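Long-range contacts in malonate decarboxylase subunit alpha (Acinetobacter baumannii ATCC 17978, PDB 6MPR), which probably acts as the acyl-carrier-protein transferase subunit of malonate decarboxylase, exchanging acetyl for malonyl so that malonate can be decarboxylated to acetate: residues 68-73 with 179-184; 231-236 with 323-328; 236-241 with 545-550. One frame throughout, in Å; residues are numbered along the deposited sequence.

Contact 1: residues 68-73 with 179-184; sequences NQKQAD and EDSPAL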
ATOM      1  N   ASN A  68      15.474   7.088  -0.709  1.00  9.38           N
ATOM      2  CA  ASN A  68      15.471   8.214  -1.632  0.52 12.80           C
ATOM      3  C   ASN A  68      16.386   9.332  -1.145  1.00 16.20           C
ATOM      4  O   ASN A  68      17.071   9.971  -1.957  1.00 14.40           O
ATOM      5  CB  ASN A  68      14.066   8.755  -1.857  0.52 15.41           C
ATOM      6  CG  ASN A  68      14.048   9.878  -2.897  0.52 18.52           C
ATOM      7  OD1 ASN A  68      14.054   9.623  -4.106  0.52 24.40           O
ATOM      8  ND2 ASN A  68      14.067  11.119  -2.429  0.52 15.01           N
ATOM      9  N   GLN A  69      16.440   9.572   0.168  1.00 10.92           N
ATOM     10  CA  GLN A  69      17.273  10.631   0.731  1.00 10.42           C
ATOM     11  C   GLN A  69      18.416  10.056   1.564  1.00  9.76           C
ATOM     12  O   GLN A  69      19.579  10.156   1.166  1.00 12.52           O
ATOM     13  CB  GLN A  69      16.401  11.583   1.556  1.00 11.72           C
ATOM     14  CG  GLN A  69      15.253  12.204   0.763  1.00 12.08           C
ATOM     15  CD  GLN A  69      14.109  12.643   1.662  1.00 13.18           C
ATOM     16  OE1 GLN A  69      13.124  11.919   1.822  1.00 13.43           O
ATOM     17  NE2 GLN A  69      14.228  13.822   2.245  1.00 13.55           N
ATOM     18  N   LYS A  70      18.120   9.446   2.712  1.00 14.33           N
ATOM     19  CA  LYS A  70      19.161   8.904   3.589  1.00 10.43           C
ATOM     20  C   LYS A  70      19.930   7.779   2.907  1.00 13.12           C
ATOM     21  O   LYS A  70      19.324   6.856   2.360  1.00 10.18           O
ATOM     22  CB  LYS A  70      18.515   8.383   4.879  1.00 11.32           C
ATOM     23  CG  LYS A  70      19.418   7.523   5.743  1.00 13.53           C
ATOM     24  CD  LYS A  70      18.704   7.159   7.043  1.00 12.42           C
ATOM     25  CE  LYS A  70      17.649   6.092   6.830  1.00 11.55           C
ATOM     26  NZ  LYS A  70      16.876   5.783   8.086  1.00 12.07           N
ATOM     27  N   GLN A  71      21.266   7.846   2.959  1.00 11.59           N
ATOM     28  CA  GLN A  71      22.141   6.820   2.396  1.00  8.07           C
ATOM     29  C   GLN A  71      23.002   6.225   3.499  1.00 10.60           C
ATOM     30  O   GLN A  71      23.684   6.958   4.231  1.00 11.39           O
ATOM     31  CB  GLN A  71      23.080   7.355   1.295  1.00 11.99           C
ATOM     32  CG  GLN A  71      22.404   8.180   0.193  1.00  9.39           C
ATOM     33  CD  GLN A  71      21.385   7.361  -0.569  1.00 18.88           C
ATOM     34  OE1 GLN A  71      21.647   6.201  -0.932  1.00 11.52           O
ATOM     35  NE2 GLN A  71      20.211   7.943  -0.801  1.00 12.22           N
ATOM     36  N   ALA A  72      22.995   4.899   3.595  1.00  8.07           N
ATOM     37  CA  ALA A  72      23.932   4.204   4.472  1.00 10.15           C
ATOM     38  C   ALA A  72      25.289   4.156   3.764  1.00 12.16           C
ATOM     39  O   ALA A  72      25.777   3.110   3.325  1.00  9.96           O
ATOM     40  CB  ALA A  72      23.412   2.814   4.802  1.00 11.21           C
ATOM     41  N   ASP A  73      25.897   5.329   3.626  1.00  9.16           N
ATOM     42  CA  ASP A  73      27.036   5.422   2.710  1.00 10.77           C
ATOM     43  C   ASP A  73      28.314   4.824   3.285  1.00 14.35           C
ATOM     44  O   ASP A  73      29.191   4.406   2.519  1.00 14.84           O
ATOM     45  CB  ASP A  73      27.272   6.874   2.287  1.00 15.92           C
ATOM     46  CG  ASP A  73      27.749   7.758   3.420  1.00 15.87           C
ATOM     47  OD1 ASP A  73      26.977   7.996   4.387  1.00 14.66           O
ATOM     48  OD2 ASP A  73      28.912   8.211   3.352  1.00 14.11           O
ATOM     49  N   GLU A 179      12.139   7.248   6.961  1.00  7.29           N
ATOM     50  CA  GLU A 179      11.986   6.884   5.550  1.00  8.42           C
ATOM     51  C   GLU A 179      11.571   5.428   5.344  1.00  8.04           C
ATOM     52  O   GLU A 179      10.535   4.998   5.876  1.00  8.32           O
ATOM     53  CB  GLU A 179      13.286   7.173   4.770  1.00  7.52           C
ATOM     54  CG  GLU A 179      13.543   8.696   4.562  1.00 11.72           C
ATOM     55  CD  GLU A 179      14.759   8.986   3.672  1.00 13.80           C
ATOM     56  OE1 GLU A 179      14.724   8.669   2.455  1.00 13.95           O
ATOM     57  OE2 GLU A 179      15.756   9.532   4.195  1.00 14.29           O
ATOM     58  N   ASP A 180      12.367   4.674   4.556  1.00  7.88           N
ATOM     59  CA  ASP A 180      12.051   3.290   4.203  1.00 14.50           C
ATOM     60  C   ASP A 180      12.442   2.287   5.276  1.00 10.27           C
ATOM     61  O   ASP A 180      12.038   1.124   5.175  1.00 11.05           O
ATOM     62  CB  ASP A 180      12.772   2.814   2.919  1.00  9.02           C
ATOM     63  CG  ASP A 180      12.853   3.872   1.808  1.00 14.88           C
ATOM     64  OD1 ASP A 180      13.040   5.068   2.084  1.00 15.74           O
ATOM     65  OD2 ASP A 180      12.804   3.468   0.627  1.00 13.07           O
ATOM     66  N   SER A 181      13.229   2.681   6.274  1.00  8.77           N
ATOM     67  CA  SER A 181      13.921   1.674   7.082  1.00  9.94           C
ATOM     68  C   SER A 181      12.994   0.644   7.723  1.00 10.29           C
ATOM     69  O   SER A 181      13.309  -0.558   7.658  1.00 10.59           O
ATOM     70  CB  SER A 181      14.800   2.387   8.122  1.00  9.90           C
ATOM     71  OG  SER A 181      15.803   3.127   7.453  1.00 12.45           O
ATOM     72  N   PRO A 182      11.859   1.007   8.335  1.00  9.11           N
ATOM     73  CA  PRO A 182      11.029  -0.041   8.960  1.00 16.03           C
ATOM     74  C   PRO A 182      10.495  -1.047   7.953  1.00 13.63           C
ATOM     75  O   PRO A 182      10.388  -2.236   8.269  1.00 12.45           O
ATOM     76  CB  PRO A 182       9.895   0.754   9.623  1.00 15.50           C
ATOM     77  CG  PRO A 182      10.407   2.155   9.737  1.00 17.93           C
ATOM     78  CD  PRO A 182      11.254   2.342   8.510  1.00 12.46           C
ATOM     79  N   ALA A 183      10.182  -0.604   6.733  1.00  8.78           N
ATOM     80  CA  ALA A 183       9.645  -1.512   5.724  1.00 10.66           C
ATOM     81  C   ALA A 183      10.721  -2.438   5.180  1.00  8.88           C
ATOM     82  O   ALA A 183      10.413  -3.557   4.764  1.00 12.48           O
ATOM     83  CB  ALA A 183       9.021  -0.727   4.565  1.00  9.39           C
ATOM     84  N   LEU A 184      11.977  -1.979   5.154  1.00  9.31           N
ATOM     85  CA  LEU A 184      13.070  -2.805   4.641  1.00  8.46           C
ATOM     86  C   LEU A 184      13.565  -3.796   5.688  1.00 11.07           C
ATOM     87  O   LEU A 184      13.985  -4.912   5.347  1.00 10.50           O
ATOM     88  CB  LEU A 184      14.236  -1.918   4.188  1.00  9.17           C
ATOM     89  CG  LEU A 184      13.954  -0.845   3.137  1.00  8.66           C
ATOM     90  CD1 LEU A 184      15.192   0.027   2.901  1.00 10.94           C
ATOM     91  CD2 LEU A 184      13.450  -1.464   1.835  1.00  8.33           C
TER
HETATM   92  O   HOH W   1      13.192   5.413  -1.077  1.00 13.43           O
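The backbones of 68-73 and 179-184 come closest at K70 and E179, whose CA atoms are 7.7 Å apart, so side chains do the bridging. E179 does most of it. Its chain leaves with CG beside the backbone N and then runs extended, bringing the carboxylate up to two successive peptide N-H groups. Q69 N gives its hydrogen to E179 OE1 at 3.0 Å, and K70 N gives its own to E179 OE2 at 2.8 Å. Each oxygen uses its syn lone pair, the one facing the other oxygen, and both bonds are bent moderately, near 154°. The Q69 side chain passes this carboxylate at a slant, its amide plane 43° from that of E179, and Q69 NE2 goes on to T323 O.

Beside this carboxylate, K70 reaches across toward the helix that runs on to residue 189. A bend at chi3 (75°) turns its end so that K70 NZ meets S181 OG at 2.9 Å. K70 NZ also donates to S177 O and A162 O, while S181 OG is bonded to E65 OE2. Farther along, a water links D180 OD2, which also meets Y147 OH, weakly to N68 N.

The loop after strand 61-64 thus meets the start of helix 181-189, and A162 of the neighbouring strand 158-163 supplies an oxygen to K70. R350 makes salt bridges to both E179 OE1 and D180 OD1. In this buried place the chemistry is almost wholly polar: the paired N-H donors and the arginine fix the rotation of the E179 carboxylate. The K70 ammonium donates to neutral oxygens, and its charge is probably balanced in part by E179 OE2, 5.5 Å from K70 NZ, and by E65 behind S181.

Contact 2: residues 231-236 with 323-328; sequences IEPLFT and TELGME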
ATOM      1  N   ILE A 231      23.168  12.600   3.155  1.00 14.79           N
ATOM      2  CA  ILE A 231      21.834  12.989   2.705  1.00  9.57           C
ATOM      3  C   ILE A 231      21.919  14.392   2.112  1.00 15.81           C
ATOM      4  O   ILE A 231      22.574  15.271   2.674  1.00 18.44           O
ATOM      5  CB  ILE A 231      20.807  12.906   3.858  1.00 12.00           C
ATOM      6  CG1 ILE A 231      19.432  13.361   3.376  1.00 11.85           C
ATOM      7  CG2 ILE A 231      21.257  13.701   5.083  1.00 19.48           C
ATOM      8  CD1 ILE A 231      18.324  13.047   4.375  1.00 15.32           C
ATOM      9  N   GLU A 232      21.248  14.591   0.936  1.00 13.49           N
ATOM     10  CA  GLU A 232      21.149  15.838   0.171  1.00 18.73           C
ATOM     11  C   GLU A 232      19.794  16.497   0.353  1.00 14.51           C
ATOM     12  O   GLU A 232      18.798  15.822   0.600  1.00 16.62           O
ATOM     13  CB  GLU A 232      21.309  15.584  -1.332  1.00 20.13           C
ATOM     14  CG  GLU A 232      22.526  14.893  -1.787  1.00 28.20           C
ATOM     15  CD  GLU A 232      22.570  14.890  -3.304  1.00 27.76           C
ATOM     16  OE1 GLU A 232      22.810  15.968  -3.888  1.00 32.63           O
ATOM     17  OE2 GLU A 232      22.319  13.829  -3.904  1.00 27.59           O
ATOM     18  N   PRO A 233      19.699  17.827   0.159  1.00 15.78           N
ATOM     19  CA  PRO A 233      18.384  18.475   0.132  1.00 14.67           C
ATOM     20  C   PRO A 233      17.702  18.274  -1.206  1.00 14.77           C
ATOM     21  O   PRO A 233      17.889  19.072  -2.131  1.00 29.50           O
ATOM     22  CB  PRO A 233      18.712  19.959   0.377  1.00 10.72           C
ATOM     23  CG  PRO A 233      20.092  20.122  -0.166  1.00 23.01           C
ATOM     24  CD  PRO A 233      20.800  18.805   0.087  1.00 20.74           C
ATOM     25  N   LEU A 234      16.895  17.230  -1.320  1.00 11.99           N
ATOM     26  CA  LEU A 234      16.253  16.890  -2.580  1.00 12.46           C
ATOM     27  C   LEU A 234      14.833  17.429  -2.700  1.00 15.64           C
ATOM     28  O   LEU A 234      14.222  17.276  -3.767  1.00 16.59           O
ATOM     29  CB  LEU A 234      16.239  15.369  -2.754  1.00 17.17           C
ATOM     30  CG  LEU A 234      17.619  14.701  -2.745  1.00 20.07           C
ATOM     31  CD1 LEU A 234      17.465  13.187  -2.774  1.00 22.59           C
ATOM     32  CD2 LEU A 234      18.473  15.187  -3.920  1.00 21.81           C
ATOM     33  N   PHE A 235      14.291  18.063  -1.651  1.00 13.25           N
ATOM     34  CA  PHE A 235      12.895  18.492  -1.643  1.00 14.85           C
ATOM     35  C   PHE A 235      12.779  19.992  -1.421  1.00 14.35           C
ATOM     36  O   PHE A 235      11.770  20.489  -0.910  1.00 15.25           O
ATOM     37  CB  PHE A 235      12.099  17.680  -0.617  1.00 13.43           C
ATOM     38  CG  PHE A 235      11.916  16.256  -1.053  1.00 15.70           C
ATOM     39  CD1 PHE A 235      12.894  15.312  -0.797  1.00 11.57           C
ATOM     40  CD2 PHE A 235      10.825  15.893  -1.827  1.00 17.57           C
ATOM     41  CE1 PHE A 235      12.746  14.016  -1.244  1.00 14.13           C
ATOM     42  CE2 PHE A 235      10.682  14.601  -2.290  1.00 22.95           C
ATOM     43  CZ  PHE A 235      11.647  13.661  -1.995  1.00 19.44           C
ATOM     44  N   THR A 236      13.807  20.718  -1.853  1.00 14.67           N
ATOM     45  CA  THR A 236      13.867  22.166  -1.765  1.00 12.13           C
ATOM     46  C   THR A 236      14.005  22.731  -3.169  1.00 14.85           C
ATOM     47  O   THR A 236      14.887  22.311  -3.931  1.00 16.06           O
ATOM     48  CB  THR A 236      15.042  22.611  -0.881  1.00 10.80           C
ATOM     49  OG1 THR A 236      14.916  21.997   0.408  1.00 16.14           O
ATOM     50  CG2 THR A 236      15.070  24.128  -0.728  1.00 13.15           C
ATOM     51  N   THR A 323      12.497  13.526   5.701  1.00 12.48           N
ATOM     52  CA  THR A 323      12.742  14.865   6.222  1.00 16.84           C
ATOM     53  C   THR A 323      12.994  15.840   5.073  1.00  9.83           C
ATOM     54  O   THR A 323      12.889  15.501   3.891  1.00 10.84           O
ATOM     55  CB  THR A 323      13.946  14.853   7.170  1.00 19.27           C
ATOM     56  OG1 THR A 323      13.946  16.048   7.945  1.00 20.07           O
ATOM     57  CG2 THR A 323      15.270  14.787   6.378  1.00 17.11           C
ATOM     58  N   GLU A 324      13.316  17.085   5.416  1.00 10.32           N
ATOM     59  CA  GLU A 324      14.086  17.926   4.502  1.00 13.70           C
ATOM     60  C   GLU A 324      15.129  18.668   5.319  1.00 12.79           C
ATOM     61  O   GLU A 324      14.840  19.137   6.423  1.00 12.22           O
ATOM     62  CB  GLU A 324      13.235  18.924   3.695  1.00 10.30           C
ATOM     63  CG  GLU A 324      14.066  19.874   2.812  1.00 12.80           C
ATOM     64  CD  GLU A 324      14.968  19.144   1.785  1.00 22.40           C
ATOM     65  OE1 GLU A 324      15.691  18.184   2.124  1.00 25.61           O
ATOM     66  OE2 GLU A 324      14.971  19.551   0.618  1.00 20.10           O
ATOM     67  N   LEU A 325      16.352  18.728   4.791  1.00 10.64           N
ATOM     68  CA  LEU A 325      17.447  19.344   5.528  1.00 10.96           C
ATOM     69  C   LEU A 325      17.154  20.814   5.806  1.00 11.14           C
ATOM     70  O   LEU A 325      16.673  21.552   4.938  1.00 14.66           O
ATOM     71  CB  LEU A 325      18.755  19.216   4.747  1.00 15.27           C
ATOM     72  CG  LEU A 325      19.267  17.804   4.476  1.00 19.79           C
ATOM     73  CD1 LEU A 325      20.647  17.927   3.875  1.00 19.23           C
ATOM     74  CD2 LEU A 325      19.287  16.968   5.760  1.00 26.58           C
ATOM     75  N   GLY A 326      17.456  21.238   7.032  1.00 11.54           N
ATOM     76  CA  GLY A 326      17.162  22.590   7.462  1.00 13.22           C
ATOM     77  C   GLY A 326      15.753  22.826   7.958  1.00 14.07           C
ATOM     78  O   GLY A 326      15.483  23.901   8.500  1.00 15.09           O
ATOM     79  N   MET A 327      14.834  21.865   7.784  1.00 12.39           N
ATOM     80  CA  MET A 327      13.447  22.040   8.187  1.00 12.94           C
ATOM     81  C   MET A 327      13.126  21.371   9.516  1.00 18.76           C
ATOM     82  O   MET A 327      11.990  21.477   9.988  1.00 14.53           O
ATOM     83  CB  MET A 327      12.506  21.487   7.100  1.00 14.65           C
ATOM     84  CG  MET A 327      12.461  22.364   5.852  1.00 12.94           C
ATOM     85  SD  MET A 327      11.540  23.887   6.114  1.00 12.94           S
ATOM     86  CE  MET A 327       9.887  23.191   6.116  1.00 14.79           C
ATOM     87  N   GLU A 328      14.090  20.682  10.132  1.00 14.95           N
ATOM     88  CA  GLU A 328      13.759  19.866  11.298  1.00 18.50           C
ATOM     89  C   GLU A 328      13.244  20.713  12.461  1.00 14.43           C
ATOM     90  O   GLU A 328      12.308  20.309  13.161  1.00 16.39           O
ATOM     91  CB  GLU A 328      14.978  19.056  11.723  1.00 17.62           C
ATOM     92  CG  GLU A 328      15.528  18.160  10.625  1.00 28.18           C
ATOM     93  CD  GLU A 328      16.503  18.872   9.675  1.00 36.39           C
ATOM     94  OE1 GLU A 328      16.751  20.096   9.834  1.00 27.33           O
ATOM     95  OE2 GLU A 328      17.019  18.193   8.759  1.00 44.19           O
TER
HETATM   96  O   HOH W   2      16.234  15.624   1.153  1.00 22.84           O
HETATM   97  O   HOH W   3      16.344  23.013   2.349  1.00 16.41           O
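The carboxylate of E324 is met out of its plane on both oxygens: F235 N donates to E324 OE2 at 2.8 Å from 44° above the plane, while L325 N, in the same segment as the glutamate, reaches E324 OE1 on the anti side. The F235 ring turns away from this group. A water sits at the ring's edge, in its plane, and N68 and Q69 pack against the ring from outside the two segments. That water accepts from L234 N and donates to E324 OE1 at 2.8 Å. T236 OG1 comes in square to the glutamate chain and donates to E324 OE2; at 2.5 Å the bond is unusually short, and its exact length is doubtful. A bend at chi2 (58°) curls the E324 chain so that E324 OE2 reaches F235 N and T236 OG1 while E324 OE1 turns back to L325 N.

E324 also begins a type II beta turn that ends at M327, with G326 at its third position. The turn lies in the loop after strand 317-319, at the edge of the mixed sheet; its partner is the chain leading out of the parallel sheet toward helix 244-261, so the contact ties together the two sheet regions.

Next to the polar site is a small apolar patch. I231 CG2 and L325 CD2 meet at 3.9 Å as the two side chains run alongside in opposing senses, and P233 CD lies 3.9 Å from L325 CD1. A second water donates to T236 OG1 and to L325 O.

Contact 3: residues 236-241 with 545-550; sequences TRDPKH and KNIADL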
ATOM      1  N   THR A 236      13.807  20.718  -1.853  1.00 14.67           N
ATOM      2  CA  THR A 236      13.867  22.166  -1.765  1.00 12.13           C
ATOM      3  C   THR A 236      14.005  22.731  -3.169  1.00 14.85           C
ATOM      4  O   THR A 236      14.887  22.311  -3.931  1.00 16.06           O
ATOM      5  CB  THR A 236      15.042  22.611  -0.881  1.00 10.80           C
ATOM      6  OG1 THR A 236      14.916  21.997   0.408  1.00 16.14           O
ATOM      7  CG2 THR A 236      15.070  24.128  -0.728  1.00 13.15           C
ATOM      8  N   ARG A 237      13.110  23.642  -3.532  1.00 15.18           N
ATOM      9  CA  ARG A 237      13.244  24.402  -4.765  1.00 18.30           C
ATOM     10  C   ARG A 237      13.442  25.865  -4.405  1.00 21.25           C
ATOM     11  O   ARG A 237      12.662  26.427  -3.629  1.00 21.39           O
ATOM     12  CB  ARG A 237      12.025  24.219  -5.671  1.00 17.10           C
ATOM     13  CG  ARG A 237      11.941  22.822  -6.297  1.00 20.73           C
ATOM     14  CD  ARG A 237      13.105  22.580  -7.263  1.00 22.26           C
ATOM     15  NE  ARG A 237      13.104  21.220  -7.807  1.00 23.03           N
ATOM     16  CZ  ARG A 237      13.667  20.181  -7.199  1.00 21.47           C
ATOM     17  NH1 ARG A 237      14.271  20.357  -6.030  1.00 17.74           N
ATOM     18  NH2 ARG A 237      13.633  18.973  -7.758  1.00 23.83           N
ATOM     19  N   ASP A 238      14.496  26.462  -4.936  1.00 15.83           N
ATOM     20  CA  ASP A 238      14.795  27.870  -4.669  1.00 17.76           C
ATOM     21  C   ASP A 238      13.764  28.761  -5.348  1.00 17.90           C
ATOM     22  O   ASP A 238      13.725  28.811  -6.585  1.00 14.66           O
ATOM     23  CB  ASP A 238      16.191  28.211  -5.185  1.00 19.27           C
ATOM     24  CG  ASP A 238      16.673  29.585  -4.732  1.00 28.63           C
ATOM     25  OD1 ASP A 238      15.846  30.499  -4.524  1.00 23.05           O
ATOM     26  OD2 ASP A 238      17.894  29.753  -4.588  1.00 29.87           O
ATOM     27  N   PRO A 239      12.940  29.503  -4.595  1.00 14.62           N
ATOM     28  CA  PRO A 239      11.950  30.385  -5.223  1.00 18.76           C
ATOM     29  C   PRO A 239      12.533  31.366  -6.236  1.00 20.90           C
ATOM     30  O   PRO A 239      11.808  31.819  -7.122  1.00 17.87           O
ATOM     31  CB  PRO A 239      11.343  31.130  -4.025  1.00 17.19           C
ATOM     32  CG  PRO A 239      11.533  30.192  -2.875  1.00 13.67           C
ATOM     33  CD  PRO A 239      12.853  29.537  -3.125  1.00 16.12           C
ATOM     34  N   LYS A 240      13.819  31.715  -6.127  1.00 19.68           N
ATOM     35  CA  LYS A 240      14.369  32.710  -7.046  1.00 19.85           C
ATOM     36  C   LYS A 240      14.372  32.222  -8.488  1.00 23.04           C
ATOM     37  O   LYS A 240      14.382  33.052  -9.407  1.00 20.90           O
ATOM     38  CB  LYS A 240      15.790  33.113  -6.639  1.00 24.96           C
ATOM     39  CG  LYS A 240      16.858  32.120  -7.081  1.00 31.49           C
ATOM     40  CD  LYS A 240      18.272  32.669  -6.891  1.00 40.28           C
ATOM     41  CE  LYS A 240      19.300  31.563  -7.100  1.00 43.61           C
ATOM     42  NZ  LYS A 240      20.708  32.043  -7.166  1.00 48.51           N
ATOM     43  N   HIS A 241      14.342  30.906  -8.705  1.00 22.48           N
ATOM     44  CA  HIS A 241      14.359  30.307 -10.035  1.00 21.80           C
ATOM     45  C   HIS A 241      12.967  30.037 -10.595  1.00 20.98           C
ATOM     46  O   HIS A 241      12.859  29.544 -11.723  1.00 28.97           O
ATOM     47  CB  HIS A 241      15.157  29.002 -10.013  1.00 26.01           C
ATOM     48  CG  HIS A 241      16.628  29.204  -9.849  1.00 39.72           C
ATOM     49  ND1 HIS A 241      17.396  28.433  -9.002  1.00 44.89           N
ATOM     50  CD2 HIS A 241      17.475  30.088 -10.425  1.00 45.61           C
ATOM     51  CE1 HIS A 241      18.652  28.835  -9.064  1.00 48.64           C
ATOM     52  NE2 HIS A 241      18.727  29.839  -9.920  1.00 47.96           N
ATOM     53  N   LYS A 545       9.906  35.183  -2.662  1.00 16.43           N
ATOM     54  CA  LYS A 545      10.669  35.349  -3.895  1.00 16.40           C
ATOM     55  C   LYS A 545      12.026  34.658  -3.867  1.00 20.89           C
ATOM     56  O   LYS A 545      12.660  34.522  -4.923  1.00 24.57           O
ATOM     57  CB  LYS A 545      10.884  36.842  -4.179  1.00 25.32           C
ATOM     58  CG  LYS A 545       9.754  37.529  -4.931  1.00 32.73           C
ATOM     59  CD  LYS A 545       8.489  37.583  -4.106  1.00 33.02           C
ATOM     60  CE  LYS A 545       7.473  38.536  -4.717  1.00 31.49           C
ATOM     61  NZ  LYS A 545       6.285  38.668  -3.832  1.00 34.74           N
ATOM     62  N   ASN A 546      12.498  34.239  -2.701  1.00 20.97           N
ATOM     63  CA  ASN A 546      13.837  33.678  -2.580  1.00 24.18           C
ATOM     64  C   ASN A 546      13.906  32.912  -1.267  1.00 19.56           C
ATOM     65  O   ASN A 546      12.946  32.890  -0.489  1.00 19.28           O
ATOM     66  CB  ASN A 546      14.908  34.774  -2.663  1.00 21.47           C
ATOM     67  CG  ASN A 546      14.661  35.916  -1.683  1.00 26.69           C
ATOM     68  OD1 ASN A 546      14.275  35.699  -0.530  1.00 20.94           O
ATOM     69  ND2 ASN A 546      14.878  37.143  -2.142  1.00 30.51           N
ATOM     70  N   ILE A 547      15.064  32.297  -1.021  1.00 21.42           N
ATOM     71  CA  ILE A 547      15.261  31.502   0.190  1.00 21.88           C
ATOM     72  C   ILE A 547      15.185  32.382   1.436  1.00 21.63           C
ATOM     73  O   ILE A 547      14.562  32.007   2.438  1.00 22.72           O
ATOM     74  CB  ILE A 547      16.606  30.748   0.108  1.00 21.90           C
ATOM     75  CG1 ILE A 547      16.549  29.607  -0.921  1.00 20.24           C
ATOM     76  CG2 ILE A 547      17.047  30.265   1.478  1.00 20.60           C
ATOM     77  CD1 ILE A 547      15.806  28.373  -0.457  1.00 16.11           C
ATOM     78  N   ALA A 548      15.843  33.546   1.408  1.00 20.56           N
ATOM     79  CA  ALA A 548      15.774  34.464   2.544  1.00 22.06           C
ATOM     80  C   ALA A 548      14.327  34.745   2.930  1.00 22.52           C
ATOM     81  O   ALA A 548      13.997  34.848   4.116  1.00 23.89           O
ATOM     82  CB  ALA A 548      16.500  35.772   2.219  1.00 25.20           C
ATOM     83  N   ASP A 549      13.444  34.843   1.934  1.00 20.08           N
ATOM     84  CA  ASP A 549      12.034  35.088   2.211  1.00 17.64           C
ATOM     85  C   ASP A 549      11.406  33.911   2.949  1.00 20.66           C
ATOM     86  O   ASP A 549      10.558  34.106   3.835  1.00 19.19           O
ATOM     87  CB  ASP A 549      11.291  35.362   0.906  1.00 16.13           C
ATOM     88  CG  ASP A 549      11.390  36.812   0.468  1.00 25.83           C
ATOM     89  OD1 ASP A 549      12.031  37.619   1.175  1.00 24.77           O
ATOM     90  OD2 ASP A 549      10.822  37.136  -0.591  1.00 26.28           O
ATOM     91  N   LEU A 550      11.818  32.685   2.610  1.00 17.00           N
ATOM     92  CA  LEU A 550      11.318  31.521   3.330  1.00 16.15           C
ATOM     93  C   LEU A 550      11.808  31.525   4.771  1.00 19.06           C
ATOM     94  O   LEU A 550      11.054  31.182   5.688  1.00 16.93           O
ATOM     95  CB  LEU A 550      11.736  30.230   2.619  1.00 13.91           C
ATOM     96  CG  LEU A 550      11.089  30.019   1.237  1.00 11.46           C
ATOM     97  CD1 LEU A 550      11.605  28.767   0.572  1.00 15.86           C
ATOM     98  CD2 LEU A 550       9.573  29.978   1.362  1.00 13.85           C
TER
HETATM   99  O   HOH W   4      17.121  32.434  -3.045  1.00 24.81           O
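P239 points the CG corner of its ring at L550 CD1, 3.7 Å away, and sets P239 CB 3.6 Å from N546 N. I547 closes in on the same ring through its CD1, and L279 of helix 272-287 packs on P239 as well. In this way the loop after strand 221-224, just ahead of helix 244-261, packs on the start of helix 547-553 near the C-terminus. Beside the proline, the D238 carboxylate crosses the I547 side chain at about a right angle, D238 OD1 lying 3.8 Å from I547 CG1.

D238 holds its own loop too. With CG anti to the backbone N (chi1 -170°), D238 OD1 takes the hydrogen of K240 N at 2.9 Å from 37° above the carboxylate plane, an Asx turn that leads into the short 3-10 segment 239-241. A water then carries the same oxygen to the helix: it donates to D238 OD1 at 2.7 Å and accepts from I547 N at 2.9 Å. On the helix side, N546 is the N-cap, its OD1 receiving D549 N almost in line with the C=O bond.

The backbones come together where K545 O lies 3.3 Å from K240 CA in a CA-H...O contact. R539 binds both P239 O and K545 O, bridging the two segments. No direct hydrogen bond crosses between them, so their cohesion rests mainly on apolar packing, a water and a shared arginine, and the D238 charge near the helix start is probably favourable to the helix dipole.

In the fold
Contact 1 is the buried one, its centre about 12 Å from the centre of the chain, and is built of charged and polar groups among the loops of the parallel sheet. Contact 2 is partly buried and touches it through a polar pair of side chain and backbone and the packing of an aromatic ring. Contact 3, its centre about 22 Å from the chain's centre, reaches the surface at K240 and shares T236 with contact 2. The loop between strand 221-224 and helix 244-261 thus serves both. Going outward, a carboxylate held by two backbone N-H groups gives way to a glutamate beside a small aliphatic patch, then to packing with no direct hydrogen bond between segments.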